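Local coordinates for protein fructose-bisphosphatase (PDB 1VDW) that probably hydrolyses fructose 1,6-bisphosphate to fructose 6-phosphate and phosphate with the help of magnesium, as a homodimer of the inositol monophosphatase superfamily, at residues Ser102-Ile116 and Arg198-Arg210. Numbering follows the deposited sequence.
Sequences SVAIFHEKDPIYAFI and RPTDIAAGVVIAR
A204 presses its methyl group onto the hairpin of strands 102-107 and 110-116, the centre of a buried helix-on-sheet contact in which helix 199-210 crosses one face of the large mixed sheet. Small residues suit this approach: the helix axis passes 6.3 Å from that of strand 102-107, and A104 CB meets A203 CB at 3.6 Å. A204 CB fits between the strands, 3.1 Å from S102 OG and also against the carbonyl oxygens of V103 and F115. Beside it A114 CB touches V207 CG1, while the other branch of this valine, CG2, reaches P111 CB at 3.9 Å. I116 extends CD1 to G205 CA, 3.7 Å away, where the lack of a side chain lets the methyl end of the isoleucine come up to the backbone; its CG1 touches I208 CD1 and A204 CB. Cutting I116 back to an alanine is likely to open a gap beside G205 and leave I208 CD1 and the methyl of A204 without this neighbour.

The helix is kinked where the backbone N of A204 and G205 lack bonds to the preceding turn. Chi1 of 175° sets S102 OG anti to its own N, where it meets two waters, taking a hydrogen from one and giving one to the other, a double role that suits a hydroxyl. The first water also binds G205 N and the backbone carbonyl of D201, a predicted magnesium ligand whose side chain lies near that of D84; the second binds T200 O and, weakly, A204 N. Strand 79-84 flanks strand 102-107, helix 3-20 covers the sheet's other face, and helix 175-184 packs against S102, I116 and I208.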
ATOM      1  N   SER A 102      -8.121  12.788   7.544  1.00  9.91           N
ATOM      2  CA  SER A 102      -7.328  13.056   8.747  1.00  9.53           C
ATOM      3  C   SER A 102      -7.763  14.364   9.406  1.00  9.84           C
ATOM      4  O   SER A 102      -7.731  15.417   8.770  1.00 10.86           O
ATOM      5  CB  SER A 102      -5.845  13.134   8.358  1.00 11.00           C
ATOM      6  OG  SER A 102      -5.025  13.497   9.453  1.00 12.28           O
ATOM      7  N   VAL A 103      -8.159  14.295  10.676  1.00  9.17           N
ATOM      8  CA  VAL A 103      -8.614  15.481  11.402  1.00 10.09           C
ATOM      9  C   VAL A 103      -8.054  15.534  12.818  1.00  9.50           C
ATOM     10  O   VAL A 103      -8.186  14.578  13.577  1.00 10.07           O
ATOM     11  CB  VAL A 103     -10.162  15.508  11.512  1.00 10.66           C
ATOM     12  CG1 VAL A 103     -10.607  16.649  12.419  1.00 13.43           C
ATOM     13  CG2 VAL A 103     -10.786  15.661  10.142  1.00 12.48           C
ATOM     14  N   ALA A 104      -7.429  16.657  13.169  1.00 10.34           N
ATOM     15  CA  ALA A 104      -6.893  16.858  14.513  1.00 10.56           C
ATOM     16  C   ALA A 104      -7.561  18.111  15.083  1.00 11.16           C
ATOM     17  O   ALA A 104      -7.605  19.154  14.428  1.00 12.28           O
ATOM     18  CB  ALA A 104      -5.385  17.040  14.465  1.00 11.08           C
ATOM     19  N   ILE A 105      -8.091  17.985  16.296  1.00 10.92           N
ATOM     20  CA  ILE A 105      -8.790  19.079  16.973  1.00 12.90           C
ATOM     21  C   ILE A 105      -7.968  19.615  18.130  1.00 12.44           C
ATOM     22  O   ILE A 105      -7.539  18.862  19.005  1.00 12.44           O
ATOM     23  CB  ILE A 105     -10.134  18.610  17.550  1.00 12.59           C
ATOM     24  CG1 ILE A 105     -10.927  17.847  16.489  1.00 17.33           C
ATOM     25  CG2 ILE A 105     -10.922  19.807  18.066  1.00 15.68           C
ATOM     26  CD1 ILE A 105     -11.369  18.679  15.328  1.00 18.93           C
ATOM     27  N   PHE A 106      -7.778  20.928  18.152  1.00 14.32           N
ATOM     28  CA  PHE A 106      -6.989  21.551  19.205  1.00 15.78           C
ATOM     29  C   PHE A 106      -7.782  22.539  20.035  1.00 17.20           C
ATOM     30  O   PHE A 106      -8.494  23.388  19.492  1.00 16.85           O
ATOM     31  CB  PHE A 106      -5.793  22.279  18.590  1.00 16.52           C
ATOM     32  CG  PHE A 106      -4.790  21.360  17.963  1.00 16.71           C
ATOM     33  CD1 PHE A 106      -3.684  20.925  18.684  1.00 17.46           C
ATOM     34  CD2 PHE A 106      -4.964  20.898  16.658  1.00 16.31           C
ATOM     35  CE1 PHE A 106      -2.768  20.051  18.121  1.00 18.76           C
ATOM     36  CE2 PHE A 106      -4.047  20.019  16.086  1.00 16.81           C
ATOM     37  CZ  PHE A 106      -2.948  19.596  16.819  1.00 18.32           C
ATOM     38  N   HIS A 107      -7.658  22.418  21.349  1.00 19.54           N
ATOM     39  CA  HIS A 107      -8.303  23.358  22.233  1.00 22.77           C
ATOM     40  C   HIS A 107      -7.208  24.370  22.429  1.00 24.38           C
ATOM     41  O   HIS A 107      -6.393  24.226  23.332  1.00 23.84           O
ATOM     42  CB  HIS A 107      -8.669  22.756  23.584  1.00 23.75           C
ATOM     43  CG  HIS A 107      -9.374  23.743  24.463  1.00 25.77           C
ATOM     44  ND1 HIS A 107      -9.608  23.532  25.807  1.00 26.61           N
ATOM     45  CD2 HIS A 107      -9.861  24.970  24.177  1.00 25.65           C
ATOM     46  CE1 HIS A 107     -10.211  24.605  26.305  1.00 26.29           C
ATOM     47  NE2 HIS A 107     -10.373  25.484  25.346  1.00 27.40           N
ATOM     48  N   GLU A 108      -7.184  25.366  21.550  1.00 26.63           N
ATOM     49  CA  GLU A 108      -6.151  26.388  21.572  1.00 28.13           C
ATOM     50  C   GLU A 108      -4.950  25.634  21.042  1.00 28.40           C
ATOM     51  O   GLU A 108      -5.069  24.944  20.036  1.00 28.40           O
ATOM     52  CB  GLU A 108      -5.888  26.887  22.997  1.00 29.92           C
ATOM     53  CG  GLU A 108      -7.049  27.615  23.642  1.00 31.40           C
ATOM     54  CD  GLU A 108      -7.255  28.996  23.061  1.00 31.36           C
ATOM     55  OE1 GLU A 108      -6.253  29.595  22.618  1.00 32.87           O
ATOM     56  OE2 GLU A 108      -8.406  29.483  23.068  1.00 32.64           O
ATOM     57  N   LYS A 109      -3.815  25.731  21.725  1.00 27.91           N
ATOM     58  CA  LYS A 109      -2.611  25.032  21.278  1.00 27.69           C
ATOM     59  C   LYS A 109      -2.534  23.600  21.774  1.00 26.18           C
ATOM     60  O   LYS A 109      -1.532  22.913  21.573  1.00 27.69           O
ATOM     61  CB  LYS A 109      -1.353  25.785  21.710  1.00 29.83           C
ATOM     62  CG  LYS A 109      -1.034  26.965  20.818  1.00 32.09           C
ATOM     63  CD  LYS A 109      -1.045  26.560  19.352  1.00 34.72           C
ATOM     64  CE  LYS A 109       0.120  25.662  18.967  1.00 34.57           C
ATOM     65  NZ  LYS A 109       0.010  25.232  17.536  1.00 36.73           N
ATOM     66  N   ASP A 110      -3.603  23.134  22.399  1.00 23.56           N
ATOM     67  CA  ASP A 110      -3.605  21.781  22.924  1.00 22.60           C
ATOM     68  C   ASP A 110      -4.495  20.787  22.172  1.00 19.73           C
ATOM     69  O   ASP A 110      -5.675  21.031  21.952  1.00 19.38           O
ATOM     70  CB  ASP A 110      -4.014  21.808  24.384  1.00 26.15           C
ATOM     71  CG  ASP A 110      -3.833  20.474  25.054  1.00 28.83           C
ATOM     72  OD1 ASP A 110      -2.688  19.969  25.040  1.00 30.81           O
ATOM     73  OD2 ASP A 110      -4.830  19.939  25.583  1.00 32.37           O
ATOM     74  N   PRO A 111      -3.936  19.631  21.789  1.00 18.86           N
ATOM     75  CA  PRO A 111      -4.700  18.610  21.068  1.00 17.32           C
ATOM     76  C   PRO A 111      -5.618  17.830  22.011  1.00 15.80           C
ATOM     77  O   PRO A 111      -5.177  17.295  23.033  1.00 16.97           O
ATOM     78  CB  PRO A 111      -3.616  17.743  20.432  1.00 17.87           C
ATOM     79  CG  PRO A 111      -2.459  17.883  21.372  1.00 19.31           C
ATOM     80  CD  PRO A 111      -2.530  19.243  21.979  1.00 19.70           C
ATOM     81  N   ILE A 112      -6.906  17.796  21.686  1.00 15.33           N
ATOM     82  CA  ILE A 112      -7.872  17.099  22.528  1.00 14.93           C
ATOM     83  C   ILE A 112      -8.536  15.907  21.855  1.00 13.50           C
ATOM     84  O   ILE A 112      -9.119  15.063  22.529  1.00 14.52           O
ATOM     85  CB  ILE A 112      -8.977  18.060  23.026  1.00 14.68           C
ATOM     86  CG1 ILE A 112      -9.666  18.731  21.834  1.00 16.87           C
ATOM     87  CG2 ILE A 112      -8.368  19.110  23.952  1.00 15.89           C
ATOM     88  CD1 ILE A 112     -10.908  19.515  22.204  1.00 19.82           C
ATOM     89  N   TYR A 113      -8.435  15.828  20.532  1.00 12.93           N
ATOM     90  CA  TYR A 113      -9.047  14.728  19.799  1.00 12.34           C
ATOM     91  C   TYR A 113      -8.556  14.711  18.365  1.00 11.05           C
ATOM     92  O   TYR A 113      -8.306  15.755  17.770  1.00 12.69           O
ATOM     93  CB  TYR A 113     -10.569  14.888  19.799  1.00 12.26           C
ATOM     94  CG  TYR A 113     -11.312  13.844  18.999  1.00 10.60           C
ATOM     95  CD1 TYR A 113     -11.391  12.527  19.441  1.00 12.75           C
ATOM     96  CD2 TYR A 113     -11.944  14.178  17.807  1.00 12.38           C
ATOM     97  CE1 TYR A 113     -12.089  11.567  18.711  1.00 12.25           C
ATOM     98  CE2 TYR A 113     -12.641  13.232  17.071  1.00 12.72           C
ATOM     99  CZ  TYR A 113     -12.711  11.930  17.528  1.00 12.42           C
ATOM    100  OH  TYR A 113     -13.410  10.997  16.797  1.00 13.04           O
ATOM    101  N   ALA A 114      -8.422  13.512  17.817  1.00 10.58           N
ATOM    102  CA  ALA A 114      -8.013  13.354  16.437  1.00  9.98           C
ATOM    103  C   ALA A 114      -8.576  12.049  15.917  1.00  9.91           C
ATOM    104  O   ALA A 114      -8.780  11.097  16.678  1.00 10.08           O
ATOM    105  CB  ALA A 114      -6.495  13.342  16.324  1.00 11.14           C
ATOM    106  N   PHE A 115      -8.864  12.010  14.623  1.00  8.63           N
ATOM    107  CA  PHE A 115      -9.346  10.778  14.030  1.00  8.53           C
ATOM    108  C   PHE A 115      -8.829  10.662  12.615  1.00  8.55           C
ATOM    109  O   PHE A 115      -8.504  11.655  11.956  1.00  8.52           O
ATOM    110  CB  PHE A 115     -10.890  10.684  14.056  1.00  9.22           C
ATOM    111  CG  PHE A 115     -11.593  11.470  12.976  1.00  9.30           C
ATOM    112  CD1 PHE A 115     -11.761  10.937  11.699  1.00 11.39           C
ATOM    113  CD2 PHE A 115     -12.133  12.720  13.251  1.00 11.26           C
ATOM    114  CE1 PHE A 115     -12.463  11.639  10.716  1.00 12.62           C
ATOM    115  CE2 PHE A 115     -12.835  13.426  12.274  1.00 12.35           C
ATOM    116  CZ  PHE A 115     -13.000  12.884  11.007  1.00 12.37           C
ATOM    117  N   ILE A 116      -8.702   9.416  12.187  1.00  7.80           N
ATOM    118  CA  ILE A 116      -8.288   9.090  10.835  1.00  8.02           C
ATOM    119  C   ILE A 116      -9.280   8.029  10.387  1.00  7.47           C
ATOM    120  O   ILE A 116      -9.466   7.014  11.061  1.00  8.62           O
ATOM    121  CB  ILE A 116      -6.852   8.513  10.786  1.00  7.56           C
ATOM    122  CG1 ILE A 116      -5.844   9.628  11.073  1.00  8.43           C
ATOM    123  CG2 ILE A 116      -6.573   7.887   9.408  1.00  8.74           C
ATOM    124  CD1 ILE A 116      -4.419   9.138  11.286  1.00  9.98           C
ATOM    125  N   ARG A 198       3.387  18.442   5.224  1.00 14.72           N
ATOM    126  CA  ARG A 198       2.902  19.668   5.849  1.00 14.47           C
ATOM    127  C   ARG A 198       2.263  19.257   7.173  1.00 15.34           C
ATOM    128  O   ARG A 198       1.917  18.089   7.361  1.00 14.24           O
ATOM    129  CB  ARG A 198       1.857  20.344   4.961  1.00 17.19           C
ATOM    130  CG  ARG A 198       2.339  20.629   3.548  1.00 22.55           C
ATOM    131  CD  ARG A 198       3.473  21.638   3.540  1.00 26.97           C
ATOM    132  NE  ARG A 198       3.051  22.927   3.001  1.00 32.65           N
ATOM    133  CZ  ARG A 198       2.682  23.126   1.739  1.00 33.97           C
ATOM    134  NH1 ARG A 198       2.686  22.117   0.877  1.00 35.59           N
ATOM    135  NH2 ARG A 198       2.310  24.333   1.336  1.00 35.69           N
ATOM    136  N   PRO A 199       2.102  20.203   8.112  1.00 14.39           N
ATOM    137  CA  PRO A 199       1.491  19.858   9.399  1.00 14.06           C
ATOM    138  C   PRO A 199       0.104  19.234   9.223  1.00 14.36           C
ATOM    139  O   PRO A 199      -0.303  18.367   9.996  1.00 15.09           O
ATOM    140  CB  PRO A 199       1.437  21.202  10.121  1.00 15.01           C
ATOM    141  CG  PRO A 199       2.646  21.908   9.588  1.00 15.53           C
ATOM    142  CD  PRO A 199       2.570  21.602   8.111  1.00 14.91           C
ATOM    143  N   THR A 200      -0.613  19.679   8.197  1.00 13.59           N
ATOM    144  CA  THR A 200      -1.950  19.169   7.911  1.00 14.09           C
ATOM    145  C   THR A 200      -1.941  17.679   7.559  1.00 13.56           C
ATOM    146  O   THR A 200      -2.923  16.967   7.801  1.00 13.72           O
ATOM    147  CB  THR A 200      -2.601  19.958   6.755  1.00 15.10           C
ATOM    148  OG1 THR A 200      -1.684  20.043   5.655  1.00 16.90           O
ATOM    149  CG2 THR A 200      -2.963  21.365   7.213  1.00 17.83           C
ATOM    150  N   ASP A 201      -0.833  17.208   6.992  1.00 12.40           N
ATOM    151  CA  ASP A 201      -0.710  15.803   6.613  1.00 12.13           C
ATOM    152  C   ASP A 201      -0.519  14.884   7.808  1.00 10.81           C
ATOM    153  O   ASP A 201      -1.030  13.763   7.837  1.00 11.63           O
ATOM    154  CB  ASP A 201       0.503  15.576   5.702  1.00 12.60           C
ATOM    155  CG  ASP A 201       0.371  16.241   4.355  1.00 13.61           C
ATOM    156  OD1 ASP A 201      -0.718  16.169   3.751  1.00 14.95           O
ATOM    157  OD2 ASP A 201       1.380  16.817   3.886  1.00 14.82           O
ATOM    158  N   ILE A 202       0.215  15.369   8.802  1.00 11.75           N
ATOM    159  CA  ILE A 202       0.567  14.546   9.947  1.00 11.31           C
ATOM    160  C   ILE A 202      -0.082  14.800  11.295  1.00 11.03           C
ATOM    161  O   ILE A 202       0.074  13.994  12.204  1.00 10.85           O
ATOM    162  CB  ILE A 202       2.091  14.601  10.184  1.00 12.37           C
ATOM    163  CG1 ILE A 202       2.503  16.027  10.562  1.00 14.44           C
ATOM    164  CG2 ILE A 202       2.831  14.165   8.925  1.00 13.62           C
ATOM    165  CD1 ILE A 202       3.939  16.152  11.029  1.00 17.81           C
ATOM    166  N   ALA A 203      -0.806  15.902  11.437  1.00 11.11           N
ATOM    167  CA  ALA A 203      -1.391  16.236  12.727  1.00 11.10           C
ATOM    168  C   ALA A 203      -2.141  15.111  13.431  1.00  9.34           C
ATOM    169  O   ALA A 203      -1.803  14.743  14.553  1.00 10.50           O
ATOM    170  CB  ALA A 203      -2.288  17.461  12.587  1.00 12.42           C
ATOM    171  N   ALA A 204      -3.154  14.556  12.779  1.00 10.36           N
ATOM    172  CA  ALA A 204      -3.929  13.494  13.406  1.00  9.44           C
ATOM    173  C   ALA A 204      -3.093  12.245  13.663  1.00  9.06           C
ATOM    174  O   ALA A 204      -3.189  11.629  14.722  1.00  9.71           O
ATOM    175  CB  ALA A 204      -5.139  13.148  12.543  1.00 10.74           C
ATOM    176  N   GLY A 205      -2.274  11.872  12.687  1.00  8.94           N
ATOM    177  CA  GLY A 205      -1.441  10.694  12.834  1.00  9.50           C
ATOM    178  C   GLY A 205      -0.491  10.808  14.006  1.00  9.22           C
ATOM    179  O   GLY A 205      -0.250   9.833  14.711  1.00  9.91           O
ATOM    180  N   VAL A 206       0.050  12.003  14.219  1.00  9.36           N
ATOM    181  CA  VAL A 206       0.973  12.214  15.326  1.00 10.84           C
ATOM    182  C   VAL A 206       0.240  12.101  16.662  1.00 10.28           C
ATOM    183  O   VAL A 206       0.730  11.462  17.594  1.00 10.75           O
ATOM    184  CB  VAL A 206       1.662  13.592  15.217  1.00 11.15           C
ATOM    185  CG1 VAL A 206       2.414  13.910  16.504  1.00 13.47           C
ATOM    186  CG2 VAL A 206       2.630  13.587  14.045  1.00 13.61           C
ATOM    187  N   VAL A 207      -0.936  12.714  16.755  1.00  9.80           N
ATOM    188  CA  VAL A 207      -1.708  12.641  17.992  1.00 10.96           C
ATOM    189  C   VAL A 207      -2.081  11.194  18.307  1.00 10.34           C
ATOM    190  O   VAL A 207      -1.918  10.725  19.433  1.00 10.94           O
ATOM    191  CB  VAL A 207      -3.008  13.475  17.900  1.00 10.56           C
ATOM    192  CG1 VAL A 207      -3.901  13.198  19.108  1.00 12.92           C
ATOM    193  CG2 VAL A 207      -2.674  14.957  17.842  1.00 12.82           C
ATOM    194  N   ILE A 208      -2.568  10.478  17.301  1.00  9.21           N
ATOM    195  CA  ILE A 208      -2.973   9.101  17.504  1.00 10.20           C
ATOM    196  C   ILE A 208      -1.800   8.177  17.815  1.00  9.47           C
ATOM    197  O   ILE A 208      -1.876   7.363  18.738  1.00 10.47           O
ATOM    198  CB  ILE A 208      -3.766   8.605  16.275  1.00  9.26           C
ATOM    199  CG1 ILE A 208      -5.086   9.381  16.196  1.00 10.12           C
ATOM    200  CG2 ILE A 208      -4.018   7.105  16.361  1.00 10.95           C
ATOM    201  CD1 ILE A 208      -5.825   9.220  14.888  1.00  9.71           C
ATOM    202  N   ALA A 209      -0.711   8.303  17.063  1.00  9.53           N
ATOM    203  CA  ALA A 209       0.451   7.460  17.302  1.00  9.89           C
ATOM    204  C   ALA A 209       1.060   7.744  18.671  1.00 10.71           C
ATOM    205  O   ALA A 209       1.423   6.818  19.394  1.00 10.99           O
ATOM    206  CB  ALA A 209       1.486   7.675  16.203  1.00 10.49           C
ATOM    207  N   ARG A 210       1.162   9.017  19.040  1.00 11.23           N
ATOM    208  CA  ARG A 210       1.730   9.358  20.338  1.00 12.71           C
ATOM    209  C   ARG A 210       0.929   8.779  21.489  1.00 12.43           C
ATOM    210  O   ARG A 210       1.496   8.187  22.403  1.00 12.46           O
ATOM    211  CB  ARG A 210       1.834  10.871  20.503  1.00 13.40           C
ATOM    212  CG  ARG A 210       3.074  11.440  19.883  1.00 16.20           C
ATOM    213  CD  ARG A 210       3.119  12.943  19.985  1.00 18.69           C
ATOM    214  NE  ARG A 210       4.449  13.421  19.625  1.00 19.50           N
ATOM    215  CZ  ARG A 210       4.732  14.669  19.280  1.00 20.23           C
ATOM    216  NH1 ARG A 210       3.775  15.587  19.243  1.00 19.24           N
ATOM    217  NH2 ARG A 210       5.977  14.995  18.961  1.00 20.85           N
TER
HETATM  218  O   HOH W   1      -2.413  12.612   9.956  1.00 11.52           O
HETATM  219  O   HOH W   2      -4.477  16.119  10.025  1.00 13.66           O